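Local coordinates for protein endonuclease V (Bacillus subtilis, PDB 3GA2) that probably repairs deaminated DNA, using magnesium to cut the strand at the second phosphodiester bond 3' to a deoxyinosine, at residues A132-G137 with G193-L198; P158-G163 with R182-P187. The protein carries 1 engineered substitution. All coordinates share one frame; numbering follows the deposited sequence.

Overall arrangement
Both contacts belong to the RNase H-like fold of the endonuclease, which is built on a mixed sheet. Contact 1 packs the end of helix 128-136 against the bulged end of strand 188-194, close to the middle of the fold and largely buried. Contact 2 joins two loops at the surface, those leading into strands 165-170 and 188-194. Along the chain contact 2 is nested inside the span closed by contact 1, and strand 188-194 runs from one to the other, tying the surface loops to the buried helix packing. Their centres are 26 Å apart, with nearest atoms about 10 Å apart, so they do not touch; both lie away from the predicted magnesium site.

Contact 1 (A132-G137 with G193-L198)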
loop_
_atom_site.group_PDB
_atom_site.type_symbol
_atom_site.label_atom_id
_atom_site.label_comp_id
_atom_site.label_asym_id
_atom_site.label_seq_id
_atom_site.Cartn_x
_atom_site.Cartn_y
_atom_site.Cartn_z
ATOM N N ALA A 132 -1.419 6.367 -4.638
ATOM C CA ALA A 132 -2.579 5.677 -5.193
ATOM C C ALA A 132 -3.897 6.263 -4.687
ATOM O O ALA A 132 -4.906 6.240 -5.393
ATOM C CB ALA A 132 -2.512 4.189 -4.857
ATOM N N ALA A 133 -3.888 6.792 -3.469
ATOM C CA ALA A 133 -5.101 7.356 -2.884
ATOM C C ALA A 133 -5.758 8.404 -3.771
ATOM O O ALA A 133 -6.981 8.430 -3.900
ATOM C CB ALA A 133 -4.799 7.949 -1.524
ATOM N N PHE A 134 -4.957 9.269 -4.385
ATOM C CA PHE A 134 -5.527 10.300 -5.240
ATOM C C PHE A 134 -6.331 9.696 -6.382
ATOM O O PHE A 134 -7.418 10.175 -6.699
ATOM C CB PHE A 134 -4.433 11.215 -5.791
ATOM C CG PHE A 134 -3.679 11.955 -4.730
ATOM C CD1 PHE A 134 -2.453 11.485 -4.274
ATOM C CD2 PHE A 134 -4.203 13.111 -4.171
ATOM C CE1 PHE A 134 -1.755 12.159 -3.271
ATOM C CE2 PHE A 134 -3.515 13.794 -3.168
ATOM C CZ PHE A 134 -2.290 13.315 -2.718
ATOM N N PHE A 135 -5.813 8.638 -6.997
ATOM C CA PHE A 135 -6.531 8.001 -8.092
ATOM C C PHE A 135 -7.787 7.280 -7.611
ATOM O O PHE A 135 -8.844 7.369 -8.237
ATOM C CB PHE A 135 -5.645 6.994 -8.819
ATOM C CG PHE A 135 -4.579 7.614 -9.669
ATOM C CD1 PHE A 135 -3.369 8.014 -9.114
ATOM C CD2 PHE A 135 -4.767 7.752 -11.042
ATOM C CE1 PHE A 135 -2.351 8.540 -9.914
ATOM C CE2 PHE A 135 -3.760 8.276 -11.854
ATOM C CZ PHE A 135 -2.547 8.670 -11.287
ATOM N N LEU A 136 -7.665 6.563 -6.497
ATOM C CA LEU A 136 -8.779 5.802 -5.940
ATOM C C LEU A 136 -9.850 6.661 -5.274
ATOM O O LEU A 136 -11.007 6.253 -5.181
ATOM C CB LEU A 136 -8.261 4.778 -4.924
ATOM C CG LEU A 136 -7.199 3.773 -5.376
ATOM C CD1 LEU A 136 -6.765 2.906 -4.190
ATOM C CD2 LEU A 136 -7.757 2.896 -6.492
ATOM N N GLY A 137 -9.469 7.845 -4.808
ATOM C CA GLY A 137 -10.430 8.713 -4.141
ATOM C C GLY A 137 -10.953 8.066 -2.861
ATOM O O GLY A 137 -12.050 8.368 -2.394
ATOM N N GLY A 193 -1.972 6.472 4.401
ATOM C CA GLY A 193 -1.822 6.545 2.963
ATOM C C GLY A 193 -2.259 7.979 2.722
ATOM O O GLY A 193 -1.430 8.885 2.652
ATOM N N ASN A 194 -3.568 8.187 2.618
ATOM C CA ASN A 194 -4.138 9.527 2.458
ATOM C C ASN A 194 -5.605 9.461 2.864
ATOM O O ASN A 194 -6.221 8.396 2.810
ATOM C CB ASN A 194 -4.001 10.033 1.011
ATOM C CG ASN A 194 -4.297 11.527 0.882
ATOM O OD1 ASN A 194 -4.318 12.252 1.877
ATOM N ND2 ASN A 194 -4.516 11.989 -0.348
ATOM N N TYR A 195 -6.145 10.588 3.319
ATOM C CA TYR A 195 -7.545 10.668 3.723
ATOM C C TYR A 195 -7.883 9.876 4.988
ATOM O O TYR A 195 -8.996 9.366 5.133
ATOM C CB TYR A 195 -8.441 10.195 2.571
ATOM C CG TYR A 195 -8.129 10.846 1.243
ATOM C CD1 TYR A 195 -8.029 12.225 1.129
ATOM C CD2 TYR A 195 -7.959 10.082 0.095
ATOM C CE1 TYR A 195 -7.767 12.831 -0.100
ATOM C CE2 TYR A 195 -7.700 10.673 -1.136
ATOM C CZ TYR A 195 -7.606 12.044 -1.230
ATOM O OH TYR A 195 -7.361 12.622 -2.459
ATOM N N ILE A 196 -6.927 9.783 5.906
ATOM C CA ILE A 196 -7.133 9.041 7.145
ATOM C C ILE A 196 -6.007 9.374 8.126
ATOM O O ILE A 196 -4.867 9.590 7.710
ATOM C CB ILE A 196 -7.137 7.524 6.850
ATOM C CG1 ILE A 196 -7.416 6.721 8.115
ATOM C CG2 ILE A 196 -5.780 7.115 6.269
ATOM C CD1 ILE A 196 -7.518 5.209 7.851
ATOM N N ASP A 197 -6.325 9.421 9.420
ATOM C CA ASP A 197 -5.317 9.723 10.432
ATOM C C ASP A 197 -4.570 8.469 10.887
ATOM O O ASP A 197 -4.972 7.341 10.586
ATOM C CB ASP A 197 -5.935 10.443 11.642
ATOM C CG ASP A 197 -7.011 9.635 12.337
ATOM O OD1 ASP A 197 -6.978 8.394 12.299
ATOM O OD2 ASP A 197 -7.901 10.255 12.954
ATOM N N LEU A 198 -3.467 8.672 11.600
ATOM C CA LEU A 198 -2.653 7.558 12.067
ATOM C C LEU A 198 -3.407 6.639 13.019
ATOM O O LEU A 198 -3.267 5.419 12.962
ATOM C CB LEU A 198 -1.386 8.076 12.750
ATOM C CG LEU A 198 -0.381 6.980 13.121
ATOM C CD1 LEU A 198 -0.140 6.082 11.909
ATOM C CD2 LEU A 198 0.936 7.611 13.591
#
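A helix-on-sheet packing of the RNase H-like core brings Ala-133 and Phe-134, in the last turn of helix 128-136, against Asn-194 and Tyr-195, where strand 188-194 ends. The backbones come near enough for the CB of Ala-133 to lie 3.4 Å from the CB of Asn-194, a tight methyl-to-methylene contact. The CB of Ala-133 also touches the ring of Tyr-195, 4.0 Å from CE2. The carbonyl O of Ala-133 meets that ring at its edge, in the ring plane, 3.6 Å from CE2 of Tyr-195. This oxygen also receives the backbone N-H of Gly-137, which closes the helix with positive phi.

Gly-193 and Asn-194 form a classic beta bulge opposite Thr-140, at the end of the strand. The CG of Asn-194 stands anti to the backbone N (chi1 -167°), which carries the amide to the phenylalanine: ND2 sits over one face of the Phe-134 ring, 3.5 Å from CE2 and displaced toward the rim, the amide and ring planes inclined by 51°. ND2 also overlies a face of the Tyr-195 ring, while OD1 accepts the backbone N-H of Asn-29 and, weakly, that of Tyr-195, which helps fix the amide's rotation. Tyr-195 OH approaches Phe-134 obliquely, 3.6 Å from CD2. With a leucine in place of Phe-134 the flat face under Asn-194 ND2 is gone, which would probably leave the amide less firmly seated and disturb the packing on Val-6, Arg-27 and Met-126, which meet the phenylalanine from neighbouring loops.

Contact 2 (P158-G163 with R182-P187); sequences PEIEVG and RRDVKP
Van der Waals contacts carry most of this loop-to-loop junction, though only the proline pair is apolar on both sides. The side chain of Ile-160 lies alongside that of Asp-184, both pointing the same way, and its terminal CD1 reaches 3.3 Å from the CA of Asp-184 and 3.4 Å from its carboxylate carbon CG. CG1 is anti to the backbone N (chi1 -158°), which directs this branch across to the other loop, where CG1 also meets the backbone N of Asp-184. Further along, Val-162 and Arg-183 cross at about a right angle: the CG2 branch of the valine rests 3.8 Å from the CB of the arginine, touching only the base of that chain within the two segments. At the other end Pro-158 and Pro-187 are also crosswise, CG of the first 4.0 Å from CB of the second.

Polar links are few and weak. The backbone N of Asp-184 donates a weak, long hydrogen bond to the O of Ile-160 (3.5 Å, 146° at the hydrogen). The same oxygen receives a CA-H...O contact from Arg-183, its CA 3.4 Å away, and lies 3.2 Å from the CB of that residue.

Stronger ties between the loops pass through Arg-180, whose guanidinium donates to the carbonyl oxygens of Pro-158, Glu-159 and Val-185. Together these contacts join the connection entering edge strand 165-170 to the one between antiparallel strands 173-179 and 188-194, a surface loop pairing at one end of the sheet of this RNase H-like fold.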
loop_
_atom_site.group_PDB
_atom_site.type_symbol
_atom_site.label_atom_id
_atom_site.label_comp_id
_atom_site.label_asym_id
_atom_site.label_seq_id
_atom_site.Cartn_x
_atom_site.Cartn_y
_atom_site.Cartn_z
ATOM N N PRO A 158 9.543 -1.834 18.820
ATOM C CA PRO A 158 8.332 -1.874 19.641
ATOM C C PRO A 158 8.375 -3.067 20.580
ATOM O O PRO A 158 9.182 -3.977 20.397
ATOM C CB PRO A 158 7.221 -1.982 18.604
ATOM C CG PRO A 158 7.860 -2.838 17.547
ATOM C CD PRO A 158 9.256 -2.238 17.431
ATOM N N GLU A 159 7.514 -3.061 21.589
ATOM C CA GLU A 159 7.475 -4.156 22.544
ATOM C C GLU A 159 7.126 -5.464 21.841
ATOM O O GLU A 159 6.634 -5.463 20.713
ATOM C CB GLU A 159 6.453 -3.865 23.645
ATOM C CG GLU A 159 6.537 -4.848 24.797
ATOM C CD GLU A 159 7.907 -4.845 25.453
ATOM O OE1 GLU A 159 8.373 -5.931 25.863
ATOM O OE2 GLU A 159 8.512 -3.755 25.559
ATOM N N ILE A 160 7.384 -6.576 22.521
ATOM C CA ILE A 160 7.117 -7.906 21.982
ATOM C C ILE A 160 5.614 -8.198 21.895
ATOM O O ILE A 160 5.186 -9.072 21.144
ATOM C CB ILE A 160 7.778 -8.988 22.873
ATOM C CG1 ILE A 160 7.981 -10.280 22.083
ATOM C CG2 ILE A 160 6.922 -9.249 24.102
ATOM C CD1 ILE A 160 9.326 -10.357 21.402
ATOM N N GLU A 161 4.822 -7.457 22.662
ATOM C CA GLU A 161 3.375 -7.642 22.704
ATOM C C GLU A 161 2.639 -7.247 21.426
ATOM O O GLU A 161 3.050 -6.338 20.707
ATOM C CB GLU A 161 2.800 -6.869 23.896
ATOM C CG GLU A 161 1.284 -6.944 24.042
ATOM C CD GLU A 161 0.795 -6.398 25.377
ATOM O OE1 GLU A 161 1.160 -5.252 25.723
ATOM O OE2 GLU A 161 0.039 -7.113 26.075
ATOM N N VAL A 162 1.540 -7.945 21.153
ATOM C CA VAL A 162 0.724 -7.677 19.977
ATOM C C VAL A 162 0.063 -6.313 20.103
ATOM O O VAL A 162 -0.507 -5.984 21.141
ATOM C CB VAL A 162 -0.374 -8.743 19.809
ATOM C CG1 VAL A 162 -1.385 -8.298 18.754
ATOM C CG2 VAL A 162 0.253 -10.062 19.408
ATOM N N GLY A 163 0.141 -5.526 19.035
ATOM C CA GLY A 163 -0.454 -4.204 19.052
ATOM C C GLY A 163 0.496 -3.125 19.532
ATOM O O GLY A 163 0.180 -1.935 19.460
ATOM N N ARG A 182 2.388 -9.409 14.862
ATOM C CA ARG A 182 2.472 -10.771 15.362
ATOM C C ARG A 182 3.571 -10.733 16.421
ATOM O O ARG A 182 4.677 -10.248 16.164
ATOM C CB ARG A 182 2.820 -11.717 14.212
ATOM C CG ARG A 182 2.827 -13.179 14.580
ATOM C CD ARG A 182 3.202 -14.002 13.375
ATOM N NE ARG A 182 3.427 -15.402 13.712
ATOM C CZ ARG A 182 4.072 -16.256 12.926
ATOM N NH1 ARG A 182 4.555 -15.848 11.757
ATOM N NH2 ARG A 182 4.238 -17.514 13.308
ATOM N N ARG A 183 3.271 -11.221 17.620
ATOM C CA ARG A 183 4.248 -11.168 18.704
ATOM C C ARG A 183 5.566 -11.878 18.435
ATOM O O ARG A 183 5.609 -12.946 17.826
ATOM C CB ARG A 183 3.635 -11.688 20.008
ATOM C CG ARG A 183 3.116 -13.105 19.947
ATOM C CD ARG A 183 2.581 -13.542 21.312
ATOM N NE ARG A 183 3.639 -13.670 22.310
ATOM C CZ ARG A 183 4.617 -14.570 22.248
ATOM N NH1 ARG A 183 5.540 -14.620 23.203
ATOM N NH2 ARG A 183 4.670 -15.427 21.237
ATOM N N ASP A 184 6.642 -11.247 18.896
ATOM C CA ASP A 184 8.003 -11.758 18.755
ATOM C C ASP A 184 8.534 -11.760 17.322
ATOM O O ASP A 184 9.748 -11.723 17.119
ATOM C CB ASP A 184 8.106 -13.170 19.348
ATOM C CG ASP A 184 9.478 -13.460 19.939
ATOM O OD1 ASP A 184 10.488 -13.308 19.218
ATOM O OD2 ASP A 184 9.546 -13.846 21.126
ATOM N N VAL A 185 7.646 -11.802 16.328
ATOM C CA VAL A 185 8.098 -11.802 14.936
ATOM C C VAL A 185 8.377 -10.376 14.469
ATOM O O VAL A 185 7.964 -9.414 15.117
ATOM C CB VAL A 185 7.056 -12.445 13.984
ATOM C CG1 VAL A 185 6.451 -13.679 14.632
ATOM C CG2 VAL A 185 5.989 -11.438 13.602
ATOM N N LYS A 186 9.076 -10.245 13.345
ATOM C CA LYS A 186 9.422 -8.934 12.799
ATOM C C LYS A 186 8.208 -8.025 12.679
ATOM O O LYS A 186 7.169 -8.420 12.159
ATOM C CB LYS A 186 10.077 -9.080 11.424
ATOM C CG LYS A 186 10.603 -7.771 10.838
ATOM C CD LYS A 186 11.268 -8.021 9.493
ATOM C CE LYS A 186 11.876 -6.761 8.903
ATOM N NZ LYS A 186 12.480 -7.040 7.566
ATOM N N PRO A 187 8.326 -6.784 13.156
ATOM C CA PRO A 187 7.190 -5.869 13.066
ATOM C C PRO A 187 7.001 -5.340 11.650
ATOM O O PRO A 187 7.846 -5.549 10.777
ATOM C CB PRO A 187 7.565 -4.768 14.052
ATOM C CG PRO A 187 9.053 -4.708 13.916
ATOM C CD PRO A 187 9.448 -6.165 13.882
#